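Local coordinates for protein FI20010p1 (PDB 7CFB) that probably acts as a Tudor-domain scaffold in piRNA amplification and gene silencing, bringing together the Piwi-protein complex that includes Aub, at residues T26-I37 / N115-Y126. Numbering follows the deposited sequence.
With SO4 (sulfate ion), chain C.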
# COMPACT_ATOMS: atom_id res chain seq x y z
N THR A 26 11.49 -16.35 0.82
CA THR A 26 11.03 -16.99 -0.43
C THR A 26 10.44 -15.95 -1.38
O THR A 26 9.59 -15.22 -0.99
CB THR A 26 9.97 -18.03 -0.10
OG1 THR A 26 10.45 -18.98 0.86
CG2 THR A 26 9.46 -18.71 -1.34
N GLU A 27 10.95 -15.90 -2.61
CA GLU A 27 10.42 -14.96 -3.62
C GLU A 27 9.02 -15.41 -4.02
O GLU A 27 8.81 -16.59 -4.11
CB GLU A 27 11.34 -14.93 -4.82
CG GLU A 27 12.69 -14.36 -4.53
CD GLU A 27 13.54 -14.27 -5.77
OE1 GLU A 27 13.19 -13.53 -6.68
OE2 GLU A 27 14.51 -14.98 -5.82
N THR A 28 8.13 -14.47 -4.28
CA THR A 28 6.74 -14.80 -4.65
C THR A 28 6.25 -13.91 -5.78
O THR A 28 6.91 -12.99 -6.09
CB THR A 28 5.79 -14.63 -3.45
OG1 THR A 28 5.89 -13.28 -3.01
CG2 THR A 28 6.11 -15.53 -2.28
N THR A 29 5.11 -14.26 -6.37
CA THR A 29 4.42 -13.45 -7.40
C THR A 29 3.59 -12.35 -6.73
O THR A 29 3.45 -12.37 -5.54
CB THR A 29 3.47 -14.31 -8.24
OG1 THR A 29 2.46 -14.86 -7.40
CG2 THR A 29 4.17 -15.42 -8.99
N ARG A 30 3.06 -11.45 -7.54
CA ARG A 30 2.24 -10.34 -7.03
C ARG A 30 0.99 -10.90 -6.34
O ARG A 30 0.68 -10.41 -5.29
CB ARG A 30 2.00 -9.37 -8.18
CG ARG A 30 3.28 -8.74 -8.68
CD ARG A 30 3.02 -7.65 -9.67
NE ARG A 30 4.21 -6.88 -9.94
CZ ARG A 30 4.23 -5.87 -10.78
NH1 ARG A 30 3.14 -5.55 -11.45
NH2 ARG A 30 5.33 -5.20 -10.98
N ARG A 31 0.36 -11.92 -6.91
CA ARG A 31 -0.83 -12.53 -6.26
C ARG A 31 -0.42 -13.19 -4.95
O ARG A 31 -1.10 -12.99 -3.99
CB ARG A 31 -1.52 -13.51 -7.19
CG ARG A 31 -2.26 -12.88 -8.36
CD ARG A 31 -3.12 -11.65 -8.10
NE ARG A 31 -4.09 -11.81 -7.02
CZ ARG A 31 -4.23 -11.02 -5.96
NH1 ARG A 31 -5.14 -11.32 -5.06
NH2 ARG A 31 -3.49 -9.93 -5.81
N ASP A 32 0.69 -13.92 -4.93
CA ASP A 32 1.12 -14.64 -3.73
C ASP A 32 1.48 -13.68 -2.59
O ASP A 32 0.99 -13.91 -1.54
CB ASP A 32 2.28 -15.60 -4.00
CG ASP A 32 1.91 -16.82 -4.82
OD1 ASP A 32 0.73 -17.07 -4.96
OD2 ASP A 32 2.81 -17.48 -5.31
N ILE A 33 2.20 -12.59 -2.86
CA ILE A 33 2.64 -11.66 -1.78
C ILE A 33 1.42 -11.06 -1.10
O ILE A 33 1.41 -10.99 0.09
CB ILE A 33 3.67 -10.62 -2.25
CG1 ILE A 33 4.24 -9.80 -1.09
CG2 ILE A 33 3.11 -9.72 -3.31
CD1 ILE A 33 4.87 -10.60 -0.03
N TYR A 34 0.39 -10.73 -1.86
CA TYR A 34 -0.87 -10.21 -1.31
C TYR A 34 -1.48 -11.24 -0.36
O TYR A 34 -1.94 -10.85 0.67
CB TYR A 34 -1.88 -9.98 -2.42
CG TYR A 34 -3.22 -9.57 -1.90
CD1 TYR A 34 -3.41 -8.28 -1.46
CD2 TYR A 34 -4.25 -10.47 -1.77
CE1 TYR A 34 -4.62 -7.87 -0.94
CE2 TYR A 34 -5.46 -10.07 -1.28
CZ TYR A 34 -5.66 -8.77 -0.87
OH TYR A 34 -6.85 -8.38 -0.36
N ASN A 35 -1.45 -12.51 -0.73
CA ASN A 35 -1.96 -13.63 0.11
C ASN A 35 -1.11 -13.83 1.37
O ASN A 35 -1.66 -14.26 2.31
CB ASN A 35 -2.20 -14.91 -0.69
CG ASN A 35 -3.34 -14.74 -1.66
OD1 ASN A 35 -4.31 -14.09 -1.38
ND2 ASN A 35 -3.22 -15.33 -2.82
N GLN A 36 0.20 -13.60 1.32
CA GLN A 36 1.04 -13.88 2.50
C GLN A 36 0.98 -12.80 3.57
O GLN A 36 1.28 -13.13 4.68
CB GLN A 36 2.54 -13.98 2.22
CG GLN A 36 2.93 -14.60 0.91
CD GLN A 36 2.72 -16.08 0.84
OE1 GLN A 36 1.60 -16.57 0.92
NE2 GLN A 36 3.80 -16.80 0.63
N ILE A 37 0.66 -11.55 3.22
CA ILE A 37 0.67 -10.44 4.23
C ILE A 37 -0.59 -10.48 5.10
O ILE A 37 -1.64 -10.93 4.59
CB ILE A 37 0.84 -9.07 3.54
CG1 ILE A 37 -0.32 -8.76 2.60
CG2 ILE A 37 2.18 -8.99 2.83
CD1 ILE A 37 -0.05 -7.63 1.63
N ASN A 115 9.01 -8.67 -2.96
CA ASN A 115 8.44 -10.00 -3.28
C ASN A 115 9.38 -10.82 -4.16
O ASN A 115 9.34 -12.00 -4.04
CB ASN A 115 6.98 -9.90 -3.72
CG ASN A 115 6.76 -9.05 -4.94
OD1 ASN A 115 6.54 -7.86 -4.85
ND2 ASN A 115 6.81 -9.67 -6.10
N SER A 116 10.19 -10.20 -5.00
CA SER A 116 11.08 -10.97 -5.90
C SER A 116 12.23 -10.13 -6.41
O SER A 116 12.15 -8.93 -6.37
CB SER A 116 10.31 -11.57 -7.05
OG SER A 116 9.96 -10.60 -8.00
N SER A 117 13.24 -10.82 -6.92
CA SER A 117 14.43 -10.24 -7.58
C SER A 117 14.09 -10.02 -9.05
O SER A 117 13.45 -10.86 -9.64
CB SER A 117 15.58 -11.17 -7.44
OG SER A 117 16.76 -10.57 -7.88
N SER A 118 14.51 -8.90 -9.61
CA SER A 118 14.26 -8.58 -11.02
C SER A 118 15.48 -9.01 -11.84
O SER A 118 16.58 -8.70 -11.45
CB SER A 118 13.96 -7.14 -11.18
OG SER A 118 12.69 -6.82 -10.70
N ALA A 119 15.23 -9.68 -12.96
CA ALA A 119 16.27 -10.18 -13.87
C ALA A 119 17.13 -9.04 -14.40
O ALA A 119 18.31 -9.18 -14.44
CB ALA A 119 15.60 -10.88 -15.01
N GLY A 120 16.53 -7.92 -14.73
CA GLY A 120 17.31 -6.82 -15.31
C GLY A 120 17.95 -5.96 -14.24
O GLY A 120 18.48 -4.95 -14.57
N GLY A 121 17.85 -6.37 -12.99
CA GLY A 121 18.34 -5.57 -11.89
C GLY A 121 17.19 -5.00 -11.08
O GLY A 121 16.10 -4.71 -11.60
N GLY A 122 17.43 -4.83 -9.78
CA GLY A 122 16.39 -4.34 -8.91
C GLY A 122 15.47 -5.46 -8.44
O GLY A 122 15.80 -6.65 -8.49
N TYR A 123 14.29 -5.06 -7.98
CA TYR A 123 13.36 -5.98 -7.34
C TYR A 123 11.93 -5.58 -7.66
O TYR A 123 11.66 -4.44 -8.05
CB TYR A 123 13.56 -6.00 -5.82
CG TYR A 123 14.99 -6.15 -5.38
CD1 TYR A 123 15.82 -5.04 -5.24
CD2 TYR A 123 15.53 -7.40 -5.12
CE1 TYR A 123 17.13 -5.17 -4.85
CE2 TYR A 123 16.85 -7.55 -4.72
CZ TYR A 123 17.64 -6.43 -4.59
OH TYR A 123 18.96 -6.56 -4.20
N ASP A 124 11.02 -6.53 -7.50
CA ASP A 124 9.59 -6.27 -7.50
C ASP A 124 9.14 -6.08 -6.06
O ASP A 124 9.45 -6.91 -5.20
CB ASP A 124 8.82 -7.41 -8.17
CG ASP A 124 7.40 -7.03 -8.51
OD1 ASP A 124 7.14 -5.84 -8.77
OD2 ASP A 124 6.54 -7.94 -8.53
N ALA A 125 8.44 -4.99 -5.81
CA ALA A 125 8.04 -4.64 -4.44
C ALA A 125 6.56 -4.31 -4.37
O ALA A 125 6.01 -3.89 -5.35
CB ALA A 125 8.87 -3.48 -3.98
N TYR A 126 5.98 -4.49 -3.20
CA TYR A 126 4.55 -4.22 -2.99
C TYR A 126 4.35 -3.20 -1.87
O TYR A 126 4.84 -3.37 -0.81
CB TYR A 126 3.83 -5.53 -2.70
CG TYR A 126 2.35 -5.43 -2.48
CD1 TYR A 126 1.55 -4.79 -3.39
CD2 TYR A 126 1.76 -5.97 -1.37
CE1 TYR A 126 0.19 -4.70 -3.22
CE2 TYR A 126 0.40 -5.87 -1.16
CZ TYR A 126 -0.39 -5.23 -2.10
OH TYR A 126 -1.73 -5.12 -1.94
S SO4 C . 0.48 -14.31 -10.51
O1 SO4 C . -0.92 -14.42 -10.90
O2 SO4 C . 0.72 -13.01 -9.89
O3 SO4 C . 1.32 -14.46 -11.70
O4 SO4 C . 0.80 -15.37 -9.56
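Asp124 OD2 is gripped by two donors: Arg30 NE reaches its syn lone pair at 2.9 Å, and Asn115 ND2 comes from above the carboxylate plane at 3.0 Å. Arg30 NH2 donates to Asp124 OD1 at 2.9 Å, completing a side-on bidentate salt bridge with the two planes 30° apart. Asp124 holds CG anti to its own N (chi1 -165°), turning the carboxylate to Arg30, whose long, straight arm carries charge from the helix start to the strand. With an alanine here, Arg30 would probably lose its counter-charge, and the Asn115 amide would keep just its weak bond to Thr28 O. Asn115 N and, more weakly, Ser116 N donate to Asp124 O, two residues opposite one: a classic beta bulge in the antiparallel sheet of the SH3-like Tudor domain. Helix 30-36 and the loop before it pack against this hairpin. Asparagine suits its place because ND2 serves both Asp124 OD2 and Thr28 O, while Asn115 O accepts from Thr28 N at 2.8 Å. Ser117 N meets Glu27 OE1 from above the carboxylate plane at 2.7 Å, N-H...O angle 178°. Deeper in, Ile33 CB lies on Asn115 CB, and Ile37 lays CD1 against the Tyr126 ring edge, 3.3 Å from Tyr126 CE2. The Tyr126 ring also stacks with His133.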